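Long-range contact in eukaryotic initiation factor 4F subunit p150 (Saccharomyces cerevisiae, PDB 2VSO), which scaffolds assembly of the translation apparatus at the mRNA cap as part of eIF4F, this chain being its eIF4A-binding middle domain: residues L129-T142 and L188-R200. Sequence-based numbering, arbitrary orientation.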
loop_
_atom_site.group_PDB
_atom_site.type_symbol
_atom_site.label_atom_id
_atom_site.label_comp_id
_atom_site.label_asym_id
_atom_site.label_seq_id
_atom_site.Cartn_x
_atom_site.Cartn_y
_atom_site.Cartn_z
ATOM N N LEU C 129 -22.127 9.291 -19.303
ATOM C CA LEU C 129 -21.680 8.836 -17.986
ATOM C C LEU C 129 -22.793 8.099 -17.236
ATOM O O LEU C 129 -22.605 6.977 -16.766
ATOM C CB LEU C 129 -21.170 10.006 -17.135
ATOM C CG LEU C 129 -19.954 10.773 -17.647
ATOM C CD1 LEU C 129 -19.589 11.890 -16.689
ATOM C CD2 LEU C 129 -18.783 9.851 -17.859
ATOM N N VAL C 130 -23.951 8.735 -17.120
ATOM C CA VAL C 130 -25.083 8.105 -16.448
ATOM C C VAL C 130 -25.432 6.753 -17.073
ATOM O O VAL C 130 -25.493 5.741 -16.377
ATOM C CB VAL C 130 -26.339 9.001 -16.467
ATOM C CG1 VAL C 130 -27.289 8.595 -15.352
ATOM C CG2 VAL C 130 -25.949 10.464 -16.329
ATOM N N ALA C 131 -25.647 6.746 -18.386
ATOM C CA ALA C 131 -26.053 5.539 -19.112
ATOM C C ALA C 131 -25.091 4.397 -18.853
ATOM O O ALA C 131 -25.493 3.235 -18.767
ATOM C CB ALA C 131 -26.155 5.815 -20.638
ATOM N N ARG C 132 -23.815 4.737 -18.730
ATOM C CA ARG C 132 -22.794 3.735 -18.466
ATOM C C ARG C 132 -22.723 3.273 -17.003
ATOM O O ARG C 132 -22.254 2.164 -16.751
ATOM C CB ARG C 132 -21.428 4.221 -18.961
ATOM C CG ARG C 132 -20.280 3.319 -18.609
ATOM C CD ARG C 132 -20.480 1.948 -19.176
ATOM N NE ARG C 132 -20.552 1.973 -20.629
ATOM C CZ ARG C 132 -20.976 0.948 -21.358
ATOM N NH1 ARG C 132 -21.364 -0.166 -20.757
ATOM N NH2 ARG C 132 -21.022 1.038 -22.681
ATOM N N CYS C 133 -23.182 4.080 -16.043
ATOM C CA CYS C 133 -23.166 3.588 -14.646
ATOM C C CYS C 133 -24.301 2.604 -14.521
ATOM O O CYS C 133 -24.159 1.552 -13.908
ATOM C CB CYS C 133 -23.343 4.684 -13.575
ATOM S SG CYS C 133 -22.225 6.084 -13.657
ATOM N N HIS C 134 -25.433 2.974 -15.111
ATOM C CA HIS C 134 -26.623 2.132 -15.138
ATOM C C HIS C 134 -26.311 0.784 -15.749
ATOM O O HIS C 134 -26.697 -0.257 -15.223
ATOM C CB HIS C 134 -27.723 2.802 -15.941
ATOM C CG HIS C 134 -28.513 3.813 -15.168
ATOM N ND1 HIS C 134 -29.127 3.516 -13.967
ATOM C CD2 HIS C 134 -28.814 5.101 -15.434
ATOM C CE1 HIS C 134 -29.760 4.588 -13.525
ATOM N NE2 HIS C 134 -29.591 5.564 -14.400
ATOM N N ALA C 135 -25.596 0.801 -16.860
ATOM C CA ALA C 135 -25.196 -0.449 -17.488
ATOM C C ALA C 135 -24.334 -1.274 -16.539
ATOM O O ALA C 135 -24.649 -2.426 -16.238
ATOM C CB ALA C 135 -24.464 -0.186 -18.800
ATOM N N GLU C 136 -23.248 -0.678 -16.060
ATOM C CA GLU C 136 -22.327 -1.396 -15.190
ATOM C C GLU C 136 -22.996 -1.761 -13.864
ATOM O O GLU C 136 -22.720 -2.811 -13.290
ATOM C CB GLU C 136 -21.042 -0.586 -14.969
ATOM C CG GLU C 136 -20.380 -0.081 -16.262
ATOM C CD GLU C 136 -19.903 -1.203 -17.183
ATOM O OE1 GLU C 136 -20.190 -2.379 -16.900
ATOM O OE2 GLU C 136 -19.232 -0.909 -18.194
ATOM N N PHE C 137 -23.894 -0.906 -13.394
ATOM C CA PHE C 137 -24.578 -1.146 -12.131
ATOM C C PHE C 137 -25.505 -2.343 -12.253
ATOM O O PHE C 137 -25.489 -3.240 -11.414
ATOM C CB PHE C 137 -25.372 0.096 -11.697
ATOM C CG PHE C 137 -25.750 0.106 -10.235
ATOM C CD1 PHE C 137 -24.801 0.403 -9.252
ATOM C CD2 PHE C 137 -27.052 -0.176 -9.839
ATOM C CE1 PHE C 137 -25.143 0.421 -7.897
ATOM C CE2 PHE C 137 -27.404 -0.163 -8.494
ATOM C CZ PHE C 137 -26.446 0.138 -7.519
ATOM N N ASP C 138 -26.306 -2.354 -13.314
ATOM C CA ASP C 138 -27.322 -3.390 -13.506
ATOM C C ASP C 138 -26.756 -4.814 -13.491
ATOM O O ASP C 138 -27.395 -5.728 -12.972
ATOM C CB ASP C 138 -28.120 -3.136 -14.787
ATOM C CG ASP C 138 -28.975 -1.871 -14.708
ATOM O OD1 ASP C 138 -28.816 -1.080 -13.751
ATOM O OD2 ASP C 138 -29.806 -1.668 -15.621
ATOM N N LYS C 139 -25.561 -4.995 -14.053
ATOM C CA LYS C 139 -24.859 -6.281 -13.971
ATOM C C LYS C 139 -24.885 -6.863 -12.556
ATOM O O LYS C 139 -25.082 -8.066 -12.374
ATOM C CB LYS C 139 -23.407 -6.148 -14.437
ATOM C CG LYS C 139 -23.237 -5.531 -15.816
ATOM C CD LYS C 139 -21.810 -5.714 -16.284
ATOM C CE LYS C 139 -21.490 -4.854 -17.483
ATOM N NZ LYS C 139 -20.028 -4.892 -17.802
ATOM N N GLY C 140 -24.665 -6.008 -11.559
ATOM C CA GLY C 140 -24.798 -6.404 -10.166
ATOM C C GLY C 140 -23.654 -7.232 -9.613
ATOM O O GLY C 140 -22.612 -7.387 -10.250
ATOM N N TRP C 141 -23.853 -7.760 -8.410
ATOM C CA TRP C 141 -22.828 -8.539 -7.718
ATOM C C TRP C 141 -23.373 -9.027 -6.374
ATOM O O TRP C 141 -24.424 -8.559 -5.932
ATOM C CB TRP C 141 -21.540 -7.711 -7.541
ATOM C CG TRP C 141 -21.614 -6.620 -6.497
ATOM C CD1 TRP C 141 -21.317 -6.739 -5.167
ATOM C CD2 TRP C 141 -21.982 -5.248 -6.702
ATOM N NE1 TRP C 141 -21.497 -5.535 -4.532
ATOM C CE2 TRP C 141 -21.906 -4.604 -5.450
ATOM C CE3 TRP C 141 -22.384 -4.505 -7.819
ATOM C CZ2 TRP C 141 -22.217 -3.255 -5.282
ATOM C CZ3 TRP C 141 -22.682 -3.163 -7.650
ATOM C CH2 TRP C 141 -22.589 -2.550 -6.388
ATOM N N THR C 142 -22.687 -9.980 -5.740
ATOM C CA THR C 142 -23.112 -10.465 -4.422
ATOM C C THR C 142 -22.139 -10.049 -3.320
ATOM O O THR C 142 -20.927 -10.004 -3.532
ATOM C CB THR C 142 -23.316 -12.011 -4.382
ATOM O OG1 THR C 142 -22.097 -12.676 -4.734
ATOM C CG2 THR C 142 -24.437 -12.448 -5.332
ATOM N N LEU C 188 -20.822 15.371 -12.016
ATOM C CA LEU C 188 -20.910 14.678 -13.285
ATOM C C LEU C 188 -22.011 13.606 -13.246
ATOM O O LEU C 188 -22.201 12.849 -14.201
ATOM C CB LEU C 188 -19.572 14.044 -13.650
ATOM C CG LEU C 188 -18.343 14.950 -13.691
ATOM C CD1 LEU C 188 -17.115 14.205 -14.226
ATOM C CD2 LEU C 188 -18.625 16.158 -14.533
ATOM N N LEU C 189 -22.738 13.562 -12.136
ATOM C CA LEU C 189 -23.891 12.682 -11.979
ATOM C C LEU C 189 -24.906 13.350 -11.064
ATOM O O LEU C 189 -24.546 14.153 -10.201
ATOM C CB LEU C 189 -23.502 11.327 -11.380
ATOM C CG LEU C 189 -22.702 10.284 -12.162
ATOM C CD1 LEU C 189 -22.302 9.125 -11.259
ATOM C CD2 LEU C 189 -23.501 9.768 -13.325
ATOM N N THR C 190 -26.174 13.003 -11.252
ATOM C CA THR C 190 -27.249 13.529 -10.427
ATOM C C THR C 190 -27.445 12.621 -9.221
ATOM O O THR C 190 -26.854 11.542 -9.145
ATOM C CB THR C 190 -28.583 13.635 -11.211
ATOM O OG1 THR C 190 -29.065 12.323 -11.538
ATOM C CG2 THR C 190 -28.392 14.436 -12.487
ATOM N N GLY C 191 -28.282 13.060 -8.286
ATOM C CA GLY C 191 -28.560 12.297 -7.087
ATOM C C GLY C 191 -29.252 10.975 -7.356
ATOM O O GLY C 191 -29.099 10.034 -6.583
ATOM N N LYS C 192 -30.013 10.892 -8.446
ATOM C CA LYS C 192 -30.816 9.700 -8.710
ATOM C C LYS C 192 -29.949 8.450 -8.756
ATOM O O LYS C 192 -30.386 7.371 -8.359
ATOM C CB LYS C 192 -31.637 9.842 -10.000
ATOM C CG LYS C 192 -30.918 9.425 -11.282
ATOM C CD LYS C 192 -31.888 9.344 -12.462
ATOM C CE LYS C 192 -31.171 9.040 -13.776
ATOM N NZ LYS C 192 -32.122 8.916 -14.921
ATOM N N MET C 193 -28.715 8.601 -9.225
ATOM C CA MET C 193 -27.798 7.466 -9.305
ATOM C C MET C 193 -27.098 7.217 -7.961
ATOM O O MET C 193 -26.677 6.097 -7.664
ATOM C CB MET C 193 -26.779 7.670 -10.426
ATOM C CG MET C 193 -25.836 6.491 -10.618
ATOM S SD MET C 193 -26.519 5.074 -11.513
ATOM C CE MET C 193 -26.643 5.775 -13.159
ATOM N N MET C 194 -26.986 8.269 -7.154
ATOM C CA MET C 194 -26.439 8.164 -5.810
ATOM C C MET C 194 -27.467 7.522 -4.863
ATOM O O MET C 194 -27.103 6.869 -3.885
ATOM C CB MET C 194 -26.041 9.551 -5.314
ATOM C CG MET C 194 -25.047 9.568 -4.180
ATOM S SD MET C 194 -23.418 8.977 -4.640
ATOM C CE MET C 194 -23.569 7.260 -4.192
ATOM N N PHE C 195 -28.754 7.694 -5.163
ATOM C CA PHE C 195 -29.801 7.050 -4.376
ATOM C C PHE C 195 -29.778 5.568 -4.665
ATOM O O PHE C 195 -29.979 4.743 -3.778
ATOM C CB PHE C 195 -31.193 7.608 -4.712
ATOM C CG PHE C 195 -31.551 8.863 -3.967
ATOM C CD1 PHE C 195 -31.091 10.097 -4.393
ATOM C CD2 PHE C 195 -32.361 8.812 -2.844
ATOM C CE1 PHE C 195 -31.421 11.255 -3.705
ATOM C CE2 PHE C 195 -32.695 9.971 -2.148
ATOM C CZ PHE C 195 -32.226 11.190 -2.582
ATOM N N GLU C 196 -29.533 5.234 -5.924
ATOM C CA GLU C 196 -29.624 3.856 -6.352
ATOM C C GLU C 196 -28.440 3.146 -5.753
ATOM O O GLU C 196 -28.510 1.974 -5.407
ATOM C CB GLU C 196 -29.618 3.779 -7.877
ATOM C CG GLU C 196 -30.332 2.570 -8.462
ATOM C CD GLU C 196 -30.292 2.569 -9.973
ATOM O OE1 GLU C 196 -29.835 1.569 -10.571
ATOM O OE2 GLU C 196 -30.698 3.588 -10.562
ATOM N N CYS C 197 -27.358 3.896 -5.601
ATOM C CA CYS C 197 -26.121 3.393 -5.006
ATOM C C CYS C 197 -26.262 3.074 -3.518
ATOM O O CYS C 197 -26.037 1.935 -3.097
ATOM C CB CYS C 197 -25.012 4.405 -5.205
ATOM S SG CYS C 197 -23.455 3.658 -5.498
ATOM N N PHE C 198 -26.639 4.079 -2.730
ATOM C CA PHE C 198 -26.941 3.873 -1.316
ATOM C C PHE C 198 -28.029 2.824 -1.135
ATOM O O PHE C 198 -28.000 2.040 -0.194
ATOM C CB PHE C 198 -27.360 5.186 -0.651
ATOM C CG PHE C 198 -26.202 6.101 -0.313
ATOM C CD1 PHE C 198 -26.117 7.368 -0.866
ATOM C CD2 PHE C 198 -25.206 5.695 0.569
ATOM C CE1 PHE C 198 -25.064 8.206 -0.557
ATOM C CE2 PHE C 198 -24.140 6.533 0.885
ATOM C CZ PHE C 198 -24.074 7.790 0.326
ATOM N N ARG C 199 -28.986 2.815 -2.054
ATOM C CA ARG C 199 -30.072 1.849 -2.056
ATOM C C ARG C 199 -29.528 0.421 -2.107
ATOM O O ARG C 199 -29.998 -0.462 -1.398
ATOM C CB ARG C 199 -30.961 2.116 -3.265
ATOM C CG ARG C 199 -32.417 1.704 -3.128
ATOM C CD ARG C 199 -33.177 2.074 -4.409
ATOM N NE ARG C 199 -34.544 1.563 -4.430
ATOM C CZ ARG C 199 -35.589 2.215 -3.932
ATOM N NH1 ARG C 199 -35.424 3.405 -3.369
ATOM N NH2 ARG C 199 -36.799 1.676 -3.993
ATOM N N ARG C 200 -28.524 0.207 -2.947
ATOM C CA ARG C 200 -27.911 -1.105 -3.116
ATOM C C ARG C 200 -27.091 -1.506 -1.906
ATOM O O ARG C 200 -27.117 -2.666 -1.495
ATOM C CB ARG C 200 -27.029 -1.111 -4.368
ATOM C CG ARG C 200 -26.148 -2.338 -4.529
ATOM C CD ARG C 200 -26.948 -3.606 -4.790
ATOM N NE ARG C 200 -26.125 -4.804 -4.615
ATOM C CZ ARG C 200 -26.602 -6.046 -4.583
ATOM N NH1 ARG C 200 -27.906 -6.267 -4.713
ATOM N NH2 ARG C 200 -25.775 -7.067 -4.416
#
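Met193, His134, Phe137 and Arg200 carry a side-chain contact, without cross-helix hydrogen bonds, between the last turns of helix 122-139 and the start of helix 191-206. Residues 129-139 and 191-200 run nearly parallel, their axes 15° apart and 11.2 Å from each other at closest approach. So wide a spacing suits long side chains. Met193, flexible and unbranched, bends at chi2 and chi3 to lay CE over one face of the His134 imidazole, while that methyl also meets Val130 CG1 at 3.6 Å and Cys133 CB. The flat imidazole offers its edge to extended Glu196, OE2 lying 3.3 Å from His134 CE1. Were His134 an alanine, the Met193 methyl would probably lose its flat cover and Glu196 its ring neighbour. With CG anti to the backbone N (chi1 -162°), Phe137 projects toward helix 191-206, its phenyl long enough for CZ to meet Arg200 CB at 3.4 Å. Beyond it, Arg200 NE lies over one face of the Trp141 indole, offset toward the rim. At the other end, branched Leu189 fits both methyls against Cys133 SG. Cys133, Leu189, Cys197 and Trp141 also touch helix 163-185, as befits the stacked helices of an all-helical, HEAT-like MIF4G domain.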